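Local coordinates for ribosomal protein L11 methyltransferase (Lactobacillus delbrueckii subsp. bulgaricus ATCC BAA-365, PDB 3GRZ) that probably methylates ribosomal protein L11 on lysine, using S-adenosyl-L-methionine as methyl donor, the chain being the C-terminal, SAM-binding methyltransferase part of the enzyme, at residues Glu29-Phe39 and Gly70-Lys80; Leu139-Leu149 and Gln170-Gln178. One frame throughout, in Å; residues are numbered along the deposited sequence. Where two conformers were deposited one is given.

Interaction 1: residues Glu29-Phe39 and Gly70-Lys80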
loop_
_atom_site.group_PDB
_atom_site.type_symbol
_atom_site.label_atom_id
_atom_site.label_comp_id
_atom_site.label_asym_id
_atom_site.label_seq_id
_atom_site.Cartn_x
_atom_site.Cartn_y
_atom_site.Cartn_z
ATOM N N GLU B 29 -13.050 -4.653 3.656
ATOM C CA GLU B 29 -13.606 -5.622 2.717
ATOM C C GLU B 29 -13.148 -7.051 3.047
ATOM O O GLU B 29 -11.956 -7.312 3.262
ATOM C CB GLU B 29 -13.204 -5.246 1.290
ATOM C CG GLU B 29 -14.013 -5.920 0.217
ATOM C CD GLU B 29 -15.404 -5.317 0.035
ATOM O OE1 GLU B 29 -16.381 -6.096 0.043
ATOM O OE2 GLU B 29 -15.517 -4.076 -0.118
ATOM N N ILE B 30 -14.108 -7.970 3.107
ATOM C CA ILE B 30 -13.795 -9.370 3.383
ATOM C C ILE B 30 -13.937 -10.164 2.096
ATOM O O ILE B 30 -15.007 -10.178 1.472
ATOM C CB ILE B 30 -14.700 -9.956 4.497
ATOM C CG1 ILE B 30 -14.599 -9.130 5.796
ATOM C CG2 ILE B 30 -14.382 -11.426 4.753
ATOM C CD1 ILE B 30 -13.171 -8.853 6.317
ATOM N N ILE B 31 -12.845 -10.789 1.669
ATOM C CA ILE B 31 -12.898 -11.610 0.472
ATOM C C ILE B 31 -12.902 -13.084 0.873
ATOM O O ILE B 31 -11.938 -13.584 1.463
ATOM C CB ILE B 31 -11.761 -11.279 -0.516
ATOM C CG1 ILE B 31 -11.922 -9.841 -1.021
ATOM C CG2 ILE B 31 -11.753 -12.270 -1.684
ATOM C CD1 ILE B 31 -10.837 -9.410 -1.985
ATOM N N ARG B 32 -14.022 -13.742 0.578
ATOM C CA ARG B 32 -14.161 -15.170 0.833
ATOM C C ARG B 32 -13.587 -15.999 -0.313
ATOM O O ARG B 32 -13.859 -15.745 -1.490
ATOM C CB ARG B 32 -15.621 -15.522 1.121
ATOM C CG ARG B 32 -16.146 -14.792 2.346
ATOM C CD ARG B 32 -17.534 -15.239 2.776
ATOM N NE ARG B 32 -17.834 -14.711 4.105
ATOM C CZ ARG B 32 -17.555 -15.342 5.243
ATOM N NH1 ARG B 32 -17.853 -14.776 6.407
ATOM N NH2 ARG B 32 -16.989 -16.543 5.222
ATOM N N LEU B 33 -12.758 -16.978 0.045
ATOM C CA LEU B 33 -12.165 -17.896 -0.919
ATOM C C LEU B 33 -12.386 -19.335 -0.456
ATOM O O LEU B 33 -12.367 -19.615 0.742
ATOM C CB LEU B 33 -10.661 -17.644 -1.071
ATOM C CG LEU B 33 -10.090 -16.338 -1.646
ATOM C CD1 LEU B 33 -8.582 -16.454 -1.764
ATOM C CD2 LEU B 33 -10.689 -15.981 -3.003
ATOM N N ASP B 34 -12.584 -20.238 -1.412
ATOM C CA ASP B 34 -12.804 -21.655 -1.121
ATOM C C ASP B 34 -11.473 -22.402 -1.278
ATOM O O ASP B 34 -10.957 -22.521 -2.389
ATOM C CB ASP B 34 -13.904 -22.219 -2.042
ATOM C CG ASP B 34 -14.263 -23.694 -1.744
ATOM O OD1 ASP B 34 -13.552 -24.393 -0.982
ATOM O OD2 ASP B 34 -15.282 -24.154 -2.297
ATOM N N PRO B 35 -10.919 -22.910 -0.156
ATOM C CA PRO B 35 -9.624 -23.595 -0.122
ATOM C C PRO B 35 -9.638 -24.937 -0.840
ATOM O O PRO B 35 -8.584 -25.420 -1.247
ATOM C CB PRO B 35 -9.388 -23.822 1.376
ATOM C CG PRO B 35 -10.302 -22.886 2.058
ATOM C CD PRO B 35 -11.511 -22.860 1.190
ATOM N N GLY B 36 -10.822 -25.522 -0.988
ATOM C CA GLY B 36 -11.002 -26.760 -1.745
ATOM C C GLY B 36 -10.782 -26.602 -3.242
ATOM O O GLY B 36 -10.496 -27.578 -3.935
ATOM N N LEU B 37 -10.921 -25.373 -3.742
ATOM C CA LEU B 37 -10.655 -25.088 -5.149
ATOM C C LEU B 37 -9.163 -24.878 -5.344
ATOM O O LEU B 37 -8.428 -24.672 -4.375
ATOM C CB LEU B 37 -11.451 -23.866 -5.623
ATOM C CG LEU B 37 -12.974 -23.961 -5.499
ATOM C CD1 LEU B 37 -13.606 -22.606 -5.743
ATOM C CD2 LEU B 37 -13.551 -25.021 -6.445
ATOM N N ALA B 38 -8.713 -24.945 -6.589
ATOM C CA ALA B 38 -7.298 -24.731 -6.900
ATOM C C ALA B 38 -6.876 -23.270 -6.655
ATOM O O ALA B 38 -7.718 -22.357 -6.685
ATOM C CB ALA B 38 -6.992 -25.162 -8.342
ATOM N N PHE B 39 -5.576 -23.080 -6.401
ATOM C CA PHE B 39 -4.941 -21.762 -6.166
ATOM C C PHE B 39 -5.483 -20.983 -4.960
ATOM O O PHE B 39 -5.755 -21.548 -3.900
ATOM C CB PHE B 39 -4.986 -20.878 -7.422
ATOM C CG PHE B 39 -4.627 -21.598 -8.695
ATOM C CD1 PHE B 39 -3.295 -21.866 -9.008
ATOM C CD2 PHE B 39 -5.621 -21.995 -9.592
ATOM C CE1 PHE B 39 -2.960 -22.526 -10.184
ATOM C CE2 PHE B 39 -5.294 -22.655 -10.766
ATOM C CZ PHE B 39 -3.961 -22.922 -11.060
ATOM N N GLY B 70 -5.447 -17.325 -11.307
ATOM C CA GLY B 70 -5.423 -18.414 -10.318
ATOM C C GLY B 70 -6.765 -18.570 -9.643
ATOM O O GLY B 70 -7.750 -18.956 -10.272
ATOM N N SER B 71 -6.810 -18.185 -8.372
ATOM C CA SER B 71 -8.019 -18.253 -7.557
ATOM C C SER B 71 -9.003 -17.113 -7.863
ATOM O O SER B 71 -10.167 -17.160 -7.444
ATOM C CB SER B 71 -7.634 -18.167 -6.086
ATOM O OG SER B 71 -7.182 -16.859 -5.795
ATOM N N GLY B 72 -8.514 -16.082 -8.550
ATOM C CA GLY B 72 -9.309 -14.883 -8.861
ATOM C C GLY B 72 -9.205 -13.780 -7.824
ATOM O O GLY B 72 -9.869 -12.760 -7.949
ATOM N N ILE B 73 -8.376 -13.981 -6.792
ATOM C CA ILE B 73 -8.287 -13.044 -5.655
ATOM C C ILE B 73 -8.099 -11.566 -6.089
ATOM O O ILE B 73 -8.852 -10.689 -5.651
ATOM C CB ILE B 73 -7.202 -13.498 -4.595
ATOM C CG1 ILE B 73 -7.064 -12.505 -3.439
ATOM C CG2 ILE B 73 -5.820 -13.741 -5.226
ATOM C CD1 ILE B 73 -8.272 -12.403 -2.565
ATOM N N LEU B 74 -7.127 -11.317 -6.972
ATOM C CA LEU B 74 -6.831 -9.952 -7.399
ATOM C C LEU B 74 -7.929 -9.360 -8.287
ATOM O O LEU B 74 -8.247 -8.175 -8.163
ATOM C CB LEU B 74 -5.465 -9.862 -8.069
ATOM C CG LEU B 74 -4.227 -10.314 -7.277
ATOM C CD1 LEU B 74 -2.973 -10.151 -8.120
ATOM C CD2 LEU B 74 -4.087 -9.577 -5.940
ATOM N N ALA B 75 -8.530 -10.183 -9.151
ATOM C CA ALA B 75 -9.676 -9.736 -9.962
ATOM C C ALA B 75 -10.834 -9.330 -9.054
ATOM O O ALA B 75 -11.458 -8.291 -9.260
ATOM C CB ALA B 75 -10.115 -10.832 -10.945
ATOM N N ILE B 76 -11.090 -10.139 -8.031
ATOM C CA ILE B 76 -12.161 -9.859 -7.065
ATOM C C ILE B 76 -11.890 -8.569 -6.265
ATOM O O ILE B 76 -12.770 -7.739 -6.094
ATOM C CB ILE B 76 -12.368 -11.068 -6.112
ATOM C CG1 ILE B 76 -12.974 -12.244 -6.897
ATOM C CG2 ILE B 76 -13.266 -10.707 -4.901
ATOM C CD1 ILE B 76 -12.735 -13.612 -6.223
ATOM N N ALA B 77 -10.667 -8.425 -5.779
ATOM C CA ALA B 77 -10.270 -7.242 -5.040
ATOM C C ALA B 77 -10.354 -5.981 -5.891
ATOM O O ALA B 77 -10.831 -4.955 -5.422
ATOM C CB ALA B 77 -8.883 -7.420 -4.531
ATOM N N ALA B 78 -9.909 -6.071 -7.142
ATOM C CA ALA B 78 -10.017 -4.948 -8.067
ATOM C C ALA B 78 -11.471 -4.535 -8.255
ATOM O O ALA B 78 -11.776 -3.340 -8.239
ATOM C CB ALA B 78 -9.369 -5.289 -9.416
ATOM N N HIS B 79 -12.367 -5.523 -8.404
ATOM C CA HIS B 79 -13.807 -5.255 -8.587
ATOM C C HIS B 79 -14.364 -4.513 -7.375
ATOM O O HIS B 79 -15.070 -3.510 -7.516
ATOM C CB HIS B 79 -14.584 -6.561 -8.840
ATOM C CG HIS B 79 -16.036 -6.361 -9.135
ATOM N ND1 HIS B 79 -16.984 -6.185 -8.147
ATOM C CD2 HIS B 79 -16.707 -6.318 -10.310
ATOM C CE1 HIS B 79 -18.172 -6.029 -8.701
ATOM N NE2 HIS B 79 -18.033 -6.109 -10.011
ATOM N N LYS B 80 -14.037 -5.010 -6.187
ATOM C CA LYS B 80 -14.521 -4.412 -4.936
ATOM C C LYS B 80 -13.968 -2.994 -4.717
ATOM O O LYS B 80 -14.657 -2.130 -4.166
ATOM C CB LYS B 80 -14.167 -5.309 -3.759
ATOM C CG LYS B 80 -15.080 -6.524 -3.656
ATOM C CD LYS B 80 -14.421 -7.631 -2.871
ATOM C CE LYS B 80 -15.408 -8.722 -2.490
ATOM N NZ LYS B 80 -16.578 -8.210 -1.727
HETATM O O HOH W 1 -17.320 -10.258 -0.108
#
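With CG of Glu29 turned anti to its own nitrogen (chi1 -164°) and the chain bent at chi2, the carboxylate reaches Lys80, whose extended chain bends only at its last torsion (chi4 -56°) to present the ammonium. Lys80 NZ donates to Glu29 OE1 at 2.8 Å, meeting it from above the carboxylate plane, in a salt bridge. The same NZ also donates to a water, 2.7 Å away, which in turn donates to the backbone O of Ile30, so the ammonium is tied to the strand twice. Nearer its backbone, Lys80 CD lies 3.8 Å from Ile31 CG1, the two chains sliding past each other in opposite directions. A methionine at Lys80 would probably leave the Glu29 carboxylate without its counter-charge and the water without a donor. Ile31 is the apolar centre: its CG2 touches Ile73 CD1 at 3.6 Å and Ile76 CG2, while its CD1 rests on Ala77 CB at 3.8 Å. Leu33 continues the row, CD1 lying 4.1 Å from Ile73 CD1. Beyond the strand, Gly70 CA sits over one face of the poorly ordered Phe39 ring, 4.0 Å from its centroid, a CH-pi contact. Ser71 OG accepts from Ile73 N in an ST turn leading into helix 73-80. Gly70 N is hydrogen-bonded to Asp90 OD2, a residue predicted to bind S-adenosyl-L-methionine. Strand 29-33, edge of a three-stranded sheet, packs with its axis roughly antiparallel, at 150°, to that of helix 73-80, which follows a glycine-rich loop consistent with the GxGxxA-type cofactor loop of Rossmann-like methyltransferases.

Interaction 2: residues Leu139-Leu149 and Gln170-Gln178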
loop_
_atom_site.group_PDB
_atom_site.type_symbol
_atom_site.label_atom_id
_atom_site.label_comp_id
_atom_site.label_asym_id
_atom_site.label_seq_id
_atom_site.Cartn_x
_atom_site.Cartn_y
_atom_site.Cartn_z
ATOM N N LEU B 139 8.436 -12.316 -18.036
ATOM C CA LEU B 139 9.311 -12.001 -19.174
ATOM C C LEU B 139 8.616 -12.202 -20.526
ATOM O O LEU B 139 8.853 -11.433 -21.457
ATOM C CB LEU B 139 10.633 -12.792 -19.110
ATOM C CG LEU B 139 11.606 -12.429 -17.972
ATOM C CD1 LEU B 139 12.740 -13.432 -17.855
ATOM C CD2 LEU B 139 12.166 -11.012 -18.119
ATOM N N ASP B 140 7.744 -13.208 -20.618
ATOM C CA ASP B 140 6.906 -13.400 -21.813
ATOM C C ASP B 140 5.749 -12.398 -21.894
ATOM O O ASP B 140 5.304 -12.040 -22.992
ATOM C CB ASP B 140 6.372 -14.835 -21.881
ATOM C CG ASP B 140 7.478 -15.867 -22.066
ATOM O OD1 ASP B 140 8.533 -15.521 -22.639
ATOM O OD2 ASP B 140 7.287 -17.027 -21.636
ATOM N N LEU B 141 5.267 -11.943 -20.735
ATOM C CA LEU B 141 4.182 -10.957 -20.685
ATOM C C LEU B 141 4.654 -9.562 -21.081
ATOM O O LEU B 141 3.909 -8.814 -21.723
ATOM C CB LEU B 141 3.536 -10.905 -19.284
ATOM C CG LEU B 141 2.370 -9.926 -19.086
ATOM C CD1 LEU B 141 1.171 -10.233 -20.022
ATOM C CD2 LEU B 141 1.930 -9.910 -17.631
ATOM N N ILE B 142 5.876 -9.209 -20.685
ATOM C CA ILE B 142 6.385 -7.848 -20.906
ATOM C C ILE B 142 6.174 -7.316 -22.356
ATOM O O ILE B 142 5.549 -6.261 -22.515
ATOM C CB ILE B 142 7.832 -7.642 -20.331
ATOM C CG1 ILE B 142 7.793 -7.583 -18.791
ATOM C CG2 ILE B 142 8.453 -6.362 -20.880
ATOM C CD1 ILE B 142 9.124 -7.860 -18.093
ATOM N N PRO B 143 6.610 -8.066 -23.409
ATOM C CA PRO B 143 6.409 -7.545 -24.781
ATOM C C PRO B 143 4.956 -7.466 -25.267
ATOM O O PRO B 143 4.700 -6.875 -26.324
ATOM C CB PRO B 143 7.188 -8.536 -25.664
ATOM C CG PRO B 143 8.041 -9.322 -24.746
ATOM C CD PRO B 143 7.298 -9.371 -23.449
ATOM N N GLN B 144 4.023 -8.044 -24.504
ATOM C CA GLN B 144 2.597 -7.987 -24.832
ATOM C C GLN B 144 1.887 -6.793 -24.203
ATOM O O GLN B 144 0.763 -6.483 -24.591
ATOM C CB GLN B 144 1.868 -9.270 -24.405
ATOM C CG GLN B 144 2.493 -10.562 -24.897
ATOM C CD GLN B 144 1.558 -11.765 -24.775
ATOM O OE1 GLN B 144 0.432 -11.651 -24.294
ATOM N NE2 GLN B 144 2.026 -12.923 -25.223
ATOM N N LEU B 145 2.539 -6.134 -23.241
ATOM C CA LEU B 145 1.904 -5.076 -22.435
ATOM C C LEU B 145 1.493 -3.856 -23.246
ATOM O O LEU B 145 0.360 -3.398 -23.129
ATOM C CB LEU B 145 2.806 -4.630 -21.282
ATOM C CG LEU B 145 3.082 -5.589 -20.117
ATOM C CD1 LEU B 145 4.151 -4.991 -19.219
ATOM C CD2 LEU B 145 1.793 -5.889 -19.325
ATOM N N ASP B 146 2.420 -3.350 -24.062
ATOM C CA ASP B 146 2.196 -2.145 -24.878
ATOM C C ASP B 146 0.893 -2.131 -25.682
ATOM O O ASP B 146 0.106 -1.176 -25.590
ATOM C CB ASP B 146 3.385 -1.911 -25.819
ATOM C CG ASP B 146 3.165 -0.735 -26.751
ATOM O OD1 ASP B 146 3.021 0.402 -26.253
ATOM O OD2 ASP B 146 3.133 -0.954 -27.981
ATOM N N SER B 147 0.659 -3.189 -26.457
ATOM C CA SER B 147 -0.552 -3.291 -27.297
ATOM C C SER B 147 -1.870 -3.523 -26.530
ATOM O O SER B 147 -2.947 -3.468 -27.127
ATOM C CB SER B 147 -0.375 -4.377 -28.363
ATOM O OG SER B 147 -0.110 -5.643 -27.769
ATOM N N HIS B 148 -1.786 -3.783 -25.223
ATOM C CA HIS B 148 -2.983 -3.998 -24.404
ATOM C C HIS B 148 -3.134 -2.948 -23.313
ATOM O O HIS B 148 -3.894 -3.134 -22.370
ATOM C CB HIS B 148 -2.970 -5.394 -23.776
ATOM C CG HIS B 148 -3.016 -6.505 -24.775
ATOM N ND1 HIS B 148 -1.879 -7.065 -25.320
ATOM C CD2 HIS B 148 -4.062 -7.162 -25.329
ATOM C CE1 HIS B 148 -2.226 -8.023 -26.164
ATOM N NE2 HIS B 148 -3.547 -8.100 -26.189
ATOM N N LEU B 149 -2.417 -1.837 -23.449
ATOM C CA LEU B 149 -2.421 -0.809 -22.426
ATOM C C LEU B 149 -2.865 0.512 -23.015
ATOM O O LEU B 149 -2.284 0.974 -23.999
ATOM C CB LEU B 149 -1.016 -0.707 -21.818
ATOM C CG LEU B 149 -0.746 -0.258 -20.384
ATOM C CD1 LEU B 149 -1.580 -1.001 -19.312
ATOM C CD2 LEU B 149 0.743 -0.406 -20.121
ATOM N N GLN B 170 15.601 -5.108 -16.845
ATOM C CA GLN B 170 16.200 -4.937 -18.168
ATOM C C GLN B 170 15.142 -5.058 -19.260
ATOM O O GLN B 170 15.068 -4.206 -20.143
ATOM C CB GLN B 170 17.322 -5.954 -18.374
ATOM C CG GLN B 170 18.324 -5.593 -19.460
ATOM C CD GLN B 170 19.196 -6.778 -19.859
ATOM O OE1 GLN B 170 19.782 -7.455 -19.008
ATOM N NE2 GLN B 170 19.279 -7.037 -21.161
ATOM N N ALA B 171 14.302 -6.091 -19.167
ATOM C CA ALA B 171 13.172 -6.282 -20.094
ATOM C C ALA B 171 12.143 -5.146 -20.084
ATOM O O ALA B 171 11.618 -4.785 -21.140
ATOM C CB ALA B 171 12.502 -7.610 -19.848
ATOM N N LEU B 172 11.871 -4.576 -18.906
ATOM C CA LEU B 172 10.995 -3.401 -18.804
ATOM C C LEU B 172 11.604 -2.177 -19.518
ATOM O O LEU B 172 10.925 -1.503 -20.294
ATOM C CB LEU B 172 10.669 -3.086 -17.331
ATOM C CG LEU B 172 9.677 -4.019 -16.611
ATOM C CD1 LEU B 172 9.739 -3.839 -15.086
ATOM C CD2 LEU B 172 8.250 -3.837 -17.121
ATOM N N ALA B 173 12.883 -1.914 -19.249
ATOM C CA ALA B 173 13.627 -0.809 -19.879
ATOM C C ALA B 173 13.622 -0.935 -21.402
ATOM O O ALA B 173 13.311 0.028 -22.108
ATOM C CB ALA B 173 15.064 -0.761 -19.349
ATOM N N GLU B 174 13.922 -2.143 -21.882
ATOM C CA GLU B 174 13.934 -2.480 -23.309
ATOM C C GLU B 174 12.592 -2.274 -23.985
ATOM O O GLU B 174 12.543 -1.995 -25.183
ATOM C CB GLU B 174 14.377 -3.930 -23.517
ATOM C CG GLU B 174 15.881 -4.144 -23.393
ATOM C CD GLU B 174 16.271 -5.597 -23.162
ATOM O OE1 GLU B 174 15.382 -6.478 -23.210
ATOM O OE2 GLU B 174 17.477 -5.857 -22.927
ATOM N N ASN B 175 11.507 -2.414 -23.220
ATOM C CA ASN B 175 10.161 -2.212 -23.753
ATOM C C ASN B 175 9.564 -0.858 -23.403
ATOM O O ASN B 175 8.352 -0.649 -23.555
ATOM C CB ASN B 175 9.231 -3.353 -23.332
ATOM C CG ASN B 175 9.516 -4.629 -24.076
ATOM O OD1 ASN B 175 8.899 -4.906 -25.099
ATOM N ND2 ASN B 175 10.471 -5.408 -23.579
ATOM N N SER B 176 10.449 0.044 -22.959
ATOM C CA SER B 176 10.111 1.430 -22.597
ATOM C C SER B 176 9.105 1.539 -21.446
ATOM O O SER B 176 8.111 2.270 -21.530
ATOM C CB SER B 176 9.661 2.239 -23.828
ATOM O OG SER B 176 10.626 2.161 -24.862
ATOM N N PHE B 177 9.380 0.808 -20.368
ATOM C CA PHE B 177 8.585 0.889 -19.148
ATOM C C PHE B 177 9.475 1.324 -17.992
ATOM O O PHE B 177 10.631 0.910 -17.902
ATOM C CB PHE B 177 7.921 -0.460 -18.837
ATOM C CG PHE B 177 6.765 -0.780 -19.739
ATOM C CD1 PHE B 177 5.528 -0.189 -19.534
ATOM C CD2 PHE B 177 6.916 -1.662 -20.805
ATOM C CE1 PHE B 177 4.450 -0.470 -20.368
ATOM C CE2 PHE B 177 5.847 -1.944 -21.649
ATOM C CZ PHE B 177 4.613 -1.347 -21.430
ATOM N N GLN B 178 8.935 2.163 -17.118
ATOM C CA GLN B 178 9.634 2.552 -15.908
ATOM C C GLN B 178 8.957 1.952 -14.667
ATOM O O GLN B 178 7.778 1.586 -14.711
ATOM C CB GLN B 178 9.690 4.076 -15.801
ATOM C CG GLN B 178 8.340 4.747 -15.637
ATOM C CD GLN B 178 8.417 6.255 -15.712
ATOM O OE1 GLN B 178 9.185 6.813 -16.498
ATOM N NE2 GLN B 178 7.606 6.926 -14.906
#
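Leu139 opens the contact by laying CD2 against Ala171 CB at 3.8 Å, where two helices of the Rossmann-like methyltransferase fold, 135-145 and 165-174, run side by side: their short segments are 9.7 Å apart and only 15° from parallel. One turn on, Ile142 points toward the second helix, its side chain crossing that of Leu172 at about a right angle. Ile142 CG1 stands anti to the carbonyl carbon (chi1 -73°), with Ile142 CD1 3.8 Å from Ala171 CB; Ile142 CG2 lies 3.5 Å from Asn175 ND2, beside the C-terminal end of helix 165-174. Pro143 follows, its CA 3.6 Å from Asn175 OD1; the helix is kinked here: Pro143 has no N-H to give, and Gln144 N bonds Leu141 O, three residues back. Leu145 then meets the aromatic ring of Phe177: Leu145 CB is 3.8 Å from Phe177 CZ, and Leu145 CD1 lies over one face of the ring, offset toward the rim. Asp146 N comes to the ring edge, in plane, while its carboxylate is salt-bridged to Arg195. Leu149 closes the row from the opposite direction, CD2 touching Phe177 CE1 at 3.7 Å at the edge. On the sheet side, Phe157 of strand 153-161 touches Ile142 and Leu145, and Ile193 of strand 188-195 touches Phe177. A Schellman motif with Ser176 at C-prime ends helix 165-174, returning Phe177 N to Leu172 O. The Asn175 side chain folds back on its own helix, ND2 donating to Ala171 O at 2.8 Å, the N-H...O angle 172° and the carbonyl O in the amide plane.

Interaction 1 and interaction 2 lie on opposite sides of the chain's centre, 27 Å apart between centres and about 11 Å between nearest atoms, without touching. They follow one another along the sequence. Interaction 1 borders the predicted cofactor site: between nearest atoms, Gly70 is about 3 Å from the Asp90 side chain, and the Ile73 side chain about 4 Å from that of Thr47. Interaction 2 is more remote, the Leu145 side chain being about 12 Å from Gly68, another residue predicted to bind S-adenosyl-L-methionine. The first joins a strand outside the seven-stranded sheet to the cofactor-loop helix; the second packs two later helices, and the start of strand 177-185, against one another on that sheet.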